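Local coordinates for protein annexin A8 (Homo sapiens, PDB 1W3W) that binds phospholipids in a calcium-dependent manner and acts as an indirect inhibitor of the thromboplastin-specific complex in blood coagulation, at residues A[84-89]-A[316-321]; A[28-33]-A[46-51]. All blocks are in the same frame, centred on the assembly; numbering follows the deposited sequence.

Interaction 1. Residues A[84-89]-A[316-321]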
loop_
_atom_site.group_PDB
_atom_site.type_symbol
_atom_site.label_atom_id
_atom_site.label_comp_id
_atom_site.label_asym_id
_atom_site.label_seq_id
_atom_site.Cartn_x
_atom_site.Cartn_y
_atom_site.Cartn_z
ATOM N N GLU A 84 -18.922 3.225 2.740
ATOM C CA GLU A 84 -18.950 1.787 2.478
ATOM C C GLU A 84 -17.589 1.229 2.047
ATOM O O GLU A 84 -17.188 0.152 2.493
ATOM C CB GLU A 84 -19.990 1.455 1.405
ATOM C CG GLU A 84 -20.153 -0.038 1.158
ATOM C CD GLU A 84 -19.423 -0.556 -0.067
ATOM O OE1 GLU A 84 -19.498 -1.774 -0.298
ATOM O OE2 GLU A 84 -18.776 0.223 -0.800
ATOM N N ARG A 85 -16.879 1.934 1.182
ATOM C CA ARG A 85 -15.602 1.420 0.691
ATOM C C ARG A 85 -14.609 1.273 1.841
ATOM O O ARG A 85 -13.871 0.305 1.901
ATOM C CB ARG A 85 -15.000 2.333 -0.365
ATOM C CG ARG A 85 -15.519 2.098 -1.782
ATOM C CD ARG A 85 -14.491 2.473 -2.869
ATOM N NE ARG A 85 -14.502 3.899 -3.164
ATOM C CZ ARG A 85 -13.526 4.571 -3.790
ATOM N NH1 ARG A 85 -12.410 3.967 -4.197
ATOM N NH2 ARG A 85 -13.673 5.869 -3.996
ATOM N N LEU A 86 -14.591 2.258 2.733
ATOM C CA LEU A 86 -13.687 2.252 3.879
ATOM C C LEU A 86 -14.023 1.157 4.874
ATOM O O LEU A 86 -13.135 0.440 5.337
ATOM C CB LEU A 86 -13.704 3.608 4.581
ATOM C CG LEU A 86 -12.899 3.698 5.877
ATOM C CD1 LEU A 86 -11.388 3.481 5.644
ATOM C CD2 LEU A 86 -13.151 5.029 6.503
ATOM N N ILE A 87 -15.300 1.046 5.226
ATOM C CA ILE A 87 -15.729 0.075 6.223
ATOM C C ILE A 87 -15.478 -1.334 5.706
ATOM O O ILE A 87 -15.024 -2.190 6.453
ATOM C CB ILE A 87 -17.225 0.286 6.600
ATOM C CG1 ILE A 87 -17.421 1.626 7.322
ATOM C CG2 ILE A 87 -17.740 -0.826 7.465
ATOM C CD1 ILE A 87 -16.767 1.724 8.687
ATOM N N VAL A 88 -15.742 -1.573 4.423
ATOM C CA VAL A 88 -15.561 -2.913 3.863
ATOM C C VAL A 88 -14.076 -3.247 3.802
ATOM O O VAL A 88 -13.684 -4.381 4.060
ATOM C CB VAL A 88 -16.204 -3.037 2.452
ATOM C CG1 VAL A 88 -15.704 -4.264 1.729
ATOM C CG2 VAL A 88 -17.718 -3.097 2.582
ATOM N N ALA A 89 -13.251 -2.250 3.471
ATOM C CA ALA A 89 -11.800 -2.408 3.470
ATOM C C ALA A 89 -11.280 -2.875 4.838
ATOM O O ALA A 89 -10.425 -3.744 4.908
ATOM C CB ALA A 89 -11.111 -1.111 3.062
ATOM N N LYS A 316 -15.358 10.842 6.603
ATOM C CA LYS A 316 -14.397 11.641 7.358
ATOM C C LYS A 316 -14.267 11.198 8.801
ATOM O O LYS A 316 -13.164 11.056 9.310
ATOM C CB LYS A 316 -14.798 13.112 7.338
ATOM C CG LYS A 316 -13.821 14.034 8.030
ATOM C CD LYS A 316 -14.518 14.960 8.987
ATOM C CE LYS A 316 -15.427 15.925 8.257
ATOM N NZ LYS A 316 -15.808 17.070 9.127
ATOM N N ASN A 317 -15.391 10.988 9.468
ATOM C CA ASN A 317 -15.353 10.674 10.882
ATOM C C ASN A 317 -14.766 9.302 11.145
ATOM O O ASN A 317 -14.071 9.108 12.134
ATOM C CB ASN A 317 -16.733 10.823 11.504
ATOM C CG ASN A 317 -17.159 12.280 11.613
ATOM O OD1 ASN A 317 -16.323 13.178 11.812
ATOM N ND2 ASN A 317 -18.454 12.527 11.462
ATOM N N ALA A 318 -15.016 8.363 10.238
ATOM C CA ALA A 318 -14.420 7.048 10.322
ATOM C C ALA A 318 -12.905 7.134 10.096
ATOM O O ALA A 318 -12.145 6.488 10.798
ATOM C CB ALA A 318 -15.060 6.106 9.301
ATOM N N LEU A 319 -12.461 7.913 9.116
ATOM C CA LEU A 319 -11.020 8.053 8.863
ATOM C C LEU A 319 -10.315 8.634 10.077
ATOM O O LEU A 319 -9.252 8.147 10.478
ATOM C CB LEU A 319 -10.737 8.924 7.647
ATOM C CG LEU A 319 -10.923 8.290 6.269
ATOM C CD1 LEU A 319 -10.814 9.340 5.215
ATOM C CD2 LEU A 319 -9.895 7.210 6.025
ATOM N N LEU A 320 -10.914 9.662 10.675
ATOM C CA LEU A 320 -10.313 10.321 11.831
ATOM C C LEU A 320 -10.291 9.405 13.047
ATOM O O LEU A 320 -9.360 9.455 13.820
ATOM C CB LEU A 320 -11.047 11.644 12.146
ATOM C CG LEU A 320 -10.906 12.760 11.103
ATOM C CD1 LEU A 320 -11.796 13.978 11.461
ATOM C CD2 LEU A 320 -9.456 13.208 10.988
ATOM N N SER A 321 -11.305 8.553 13.201
ATOM C CA SER A 321 -11.353 7.584 14.298
ATOM C C SER A 321 -10.196 6.589 14.176
ATOM O O SER A 321 -9.548 6.256 15.166
ATOM C CB SER A 321 -12.703 6.872 14.318
ATOM O OG SER A 321 -12.830 6.009 15.430
#

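Interaction 2. Residues A[28-33]-A[46-51]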
loop_
_atom_site.group_PDB
_atom_site.type_symbol
_atom_site.label_atom_id
_atom_site.label_comp_id
_atom_site.label_asym_id
_atom_site.label_seq_id
_atom_site.Cartn_x
_atom_site.Cartn_y
_atom_site.Cartn_z
ATOM N N GLU A 28 -23.683 -7.919 18.208
ATOM C CA GLU A 28 -25.031 -7.455 18.520
ATOM C C GLU A 28 -25.212 -5.956 18.309
ATOM O O GLU A 28 -26.250 -5.521 17.826
ATOM C CB GLU A 28 -25.419 -7.824 19.953
ATOM C CG GLU A 28 -26.919 -7.777 20.182
ATOM C CD GLU A 28 -27.291 -8.060 21.618
ATOM O OE1 GLU A 28 -26.784 -7.349 22.502
ATOM O OE2 GLU A 28 -28.083 -8.996 21.853
ATOM N N THR A 29 -24.205 -5.160 18.647
ATOM C CA THR A 29 -24.274 -3.742 18.369
ATOM C C THR A 29 -24.431 -3.477 16.874
ATOM O O THR A 29 -25.231 -2.649 16.475
ATOM C CB THR A 29 -23.017 -3.048 18.882
ATOM O OG1 THR A 29 -22.958 -3.170 20.298
ATOM C CG2 THR A 29 -23.097 -1.551 18.647
ATOM N N LEU A 30 -23.662 -4.176 16.047
ATOM C CA LEU A 30 -23.746 -3.980 14.605
ATOM C C LEU A 30 -25.112 -4.423 14.056
ATOM O O LEU A 30 -25.690 -3.752 13.210
ATOM C CB LEU A 30 -22.634 -4.728 13.893
ATOM C CG LEU A 30 -21.217 -4.269 14.191
ATOM C CD1 LEU A 30 -20.214 -5.172 13.507
ATOM C CD2 LEU A 30 -21.033 -2.827 13.768
ATOM N N TYR A 31 -25.621 -5.537 14.567
ATOM C CA TYR A 31 -26.942 -6.025 14.206
ATOM C C TYR A 31 -28.018 -4.962 14.465
ATOM O O TYR A 31 -28.784 -4.611 13.577
ATOM C CB TYR A 31 -27.235 -7.305 14.982
ATOM C CG TYR A 31 -28.608 -7.903 14.738
ATOM C CD1 TYR A 31 -28.879 -8.627 13.578
ATOM C CD2 TYR A 31 -29.627 -7.755 15.677
ATOM C CE1 TYR A 31 -30.140 -9.198 13.357
ATOM C CE2 TYR A 31 -30.894 -8.314 15.464
ATOM C CZ TYR A 31 -31.139 -9.034 14.305
ATOM O OH TYR A 31 -32.389 -9.587 14.095
ATOM N N LYS A 32 -28.039 -4.422 15.673
ATOM C CA LYS A 32 -29.008 -3.402 16.052
ATOM C C LYS A 32 -28.845 -2.138 15.206
ATOM O O LYS A 32 -29.817 -1.462 14.887
ATOM C CB LYS A 32 -28.846 -3.070 17.536
ATOM C CG LYS A 32 -29.240 -4.217 18.453
ATOM C CD LYS A 32 -29.125 -3.836 19.929
ATOM C CE LYS A 32 -30.505 -3.587 20.548
ATOM N NZ LYS A 32 -31.303 -2.555 19.798
ATOM N N ALA A 33 -27.604 -1.839 14.824
ATOM C CA ALA A 33 -27.308 -0.652 14.039
ATOM C C ALA A 33 -27.880 -0.720 12.628
ATOM O O ALA A 33 -28.145 0.302 12.035
ATOM C CB ALA A 33 -25.799 -0.424 13.972
ATOM N N ASP A 46 -17.979 3.256 15.720
ATOM C CA ASP A 46 -17.500 3.064 17.088
ATOM C C ASP A 46 -17.032 1.654 17.354
ATOM O O ASP A 46 -16.170 1.462 18.178
ATOM C CB ASP A 46 -18.579 3.424 18.109
ATOM C CG ASP A 46 -18.803 4.922 18.217
ATOM O OD1 ASP A 46 -18.068 5.708 17.581
ATOM O OD2 ASP A 46 -19.713 5.398 18.909
ATOM N N VAL A 47 -17.591 0.664 16.664
ATOM C CA VAL A 47 -17.124 -0.707 16.819
ATOM C C VAL A 47 -15.940 -0.986 15.876
ATOM O O VAL A 47 -14.851 -1.376 16.319
ATOM C CB VAL A 47 -18.268 -1.720 16.566
ATOM C CG1 VAL A 47 -17.740 -3.149 16.517
ATOM C CG2 VAL A 47 -19.349 -1.599 17.641
ATOM N N LEU A 48 -16.135 -0.791 14.579
ATOM C CA LEU A 48 -15.164 -1.303 13.618
ATOM C C LEU A 48 -13.846 -0.537 13.564
ATOM O O LEU A 48 -12.819 -1.155 13.293
ATOM C CB LEU A 48 -15.785 -1.431 12.231
ATOM C CG LEU A 48 -16.953 -2.414 12.226
ATOM C CD1 LEU A 48 -17.589 -2.447 10.862
ATOM C CD2 LEU A 48 -16.499 -3.811 12.659
ATOM N N THR A 49 -13.851 0.775 13.805
ATOM C CA THR A 49 -12.582 1.535 13.854
ATOM C C THR A 49 -11.866 1.500 15.192
ATOM O O THR A 49 -10.742 1.972 15.271
ATOM C CB THR A 49 -12.753 3.016 13.462
ATOM O OG1 THR A 49 -13.535 3.705 14.456
ATOM C CG2 THR A 49 -13.492 3.160 12.150
ATOM N N LYS A 50 -12.501 0.978 16.239
ATOM C CA LYS A 50 -11.871 0.869 17.549
ATOM C C LYS A 50 -11.465 -0.554 17.917
ATOM O O LYS A 50 -10.945 -0.770 18.998
ATOM C CB LYS A 50 -12.797 1.437 18.639
ATOM C CG LYS A 50 -13.039 2.946 18.540
ATOM C CD LYS A 50 -11.741 3.732 18.677
ATOM C CE LYS A 50 -11.943 5.252 18.547
ATOM N NZ LYS A 50 -10.718 5.892 17.960
ATOM N N ARG A 51 -11.716 -1.524 17.050
ATOM C CA ARG A 51 -11.248 -2.887 17.255
ATOM C C ARG A 51 -10.171 -3.200 16.225
ATOM O O ARG A 51 -10.129 -2.608 15.171
ATOM C CB ARG A 51 -12.396 -3.892 17.113
ATOM C CG ARG A 51 -13.552 -3.696 18.092
ATOM C CD ARG A 51 -13.229 -4.000 19.564
ATOM N NE ARG A 51 -14.452 -3.827 20.341
ATOM C CZ ARG A 51 -14.800 -2.721 20.992
ATOM N NH1 ARG A 51 -13.985 -1.676 21.079
ATOM N NH2 ARG A 51 -15.974 -2.679 21.604
#

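Interaction 1. Residues A[84-89]-A[316-321]
Leu86 reaches across to Ala318 and Leu319, and these three buried residues make the close contacts. The tight point is at one methyl. Leu86 CD2 lies 3.6 Å from Ala318 CB. The same CD2 is also 3.9 Å from Leu319 CD2. It therefore rests in the notch between two consecutive residues of the facing helix. The other branch, Leu86 CD1, meets Leu319 CD2 at 4.0 Å. The CD2 methyl of Leu319 thus meets both ends of the Leu86 fork, and Leu319 CG also lies 4.0 Å from Leu86 CD2. With chi1 at 174°, CG of Leu86 extends opposite the backbone N, which carries the fork out to 316-321. Leu319 starts out across the contact rather than into it, and its CD2 branch brings it in. The CB of Ala318 is directed toward 84-89, and the Leu86 methyl sits against it. No hydrogen bond crosses between the segments. The backbones are nearest at Leu86 CA and Ala318 CA, 8.1 Å apart.

Packing is looser beyond this spot. The end of Ile87 comes nearer to 316-321 without close contact, and packs on Leu75 and Leu48. Arg85 is on the exposed side, and Lys316 points away from 84-89. Neighbouring helices close the buried side: Val281 touches Leu86, Leu276 touches Leu319, and Ile45 touches Ala318. The contact joins helix 81-91 to helix 313-323. Apolar helix packing between repeats 1 and 4 is characteristic of the annexin core, a slightly curved disc of four helical repeats.

Interaction 2. Residues A[28-33]-A[46-51]
Helices 24-34 and 41-48 are the first two of the five-helix annexin repeat, and they pack together here in repeat 1. Leu30 and Val47 are at the centre, with Leu30 CA 7.7 Å from Val47 CA, and both point their CB toward the partner helix. The Leu30 fork divides its work. CD2 reaches Val47 CB at 4.1 Å, while CD1 meets Leu48 CD2 at 4.0 Å. The fork is placed by a chi1 of -64°, which sets CG beside the backbone N and opposite the carbonyl carbon. The CB of Leu48 is set off to one side of the contact, and the end of the side chain turns in to Leu30. The contact is apolar, and no hydrogen bond links the two segments.

Leu30, Val47 and Leu48 are buried. Ile59 of helix 53-67 touches both Leu30 and Val47. Leu71 adds to the wall around Leu30, and Leu75 to that around Leu48. The bundle thus encloses these three side chains from more than one helix. Thr29 is at the more open margin. It turns its methyl to Val47 and keeps its hydroxyl for its own helix, where OG1 hydrogen-bonds Pro25 O. Further on, at Lys50 and Arg51, the chain is loop, and Arg51 NE forms a salt bridge with Asp26 OD1. At the margin, Thr29 CG2 lies 3.9 Å from Val47 CG2, and that same valine methyl is 4.1 Å from Thr29 CB.

In the fold
Interaction 2 comes first along the chain and lies within repeat 1. Interaction 1 follows and joins repeat 1 to repeat 4, across 226 intervening residues. Their centres are about 13 Å apart. They use four different helices, three of them in repeat 1, and touch directly. Ile87 CG2 packs on Leu48 CD1 at 3.8 Å. Thr49 OG1 and Ser321 OG are probably hydrogen-bonded at 2.6 Å, and Lys50 NZ probably bonds Ser321 O. The internal packing of the first repeat thus runs on into its junction with the last. The calcium ion, held by Met266, Gly268, Gly270 and Asp310, lies about 12 Å from the Leu319 side chain, so neither contact belongs to the metal site.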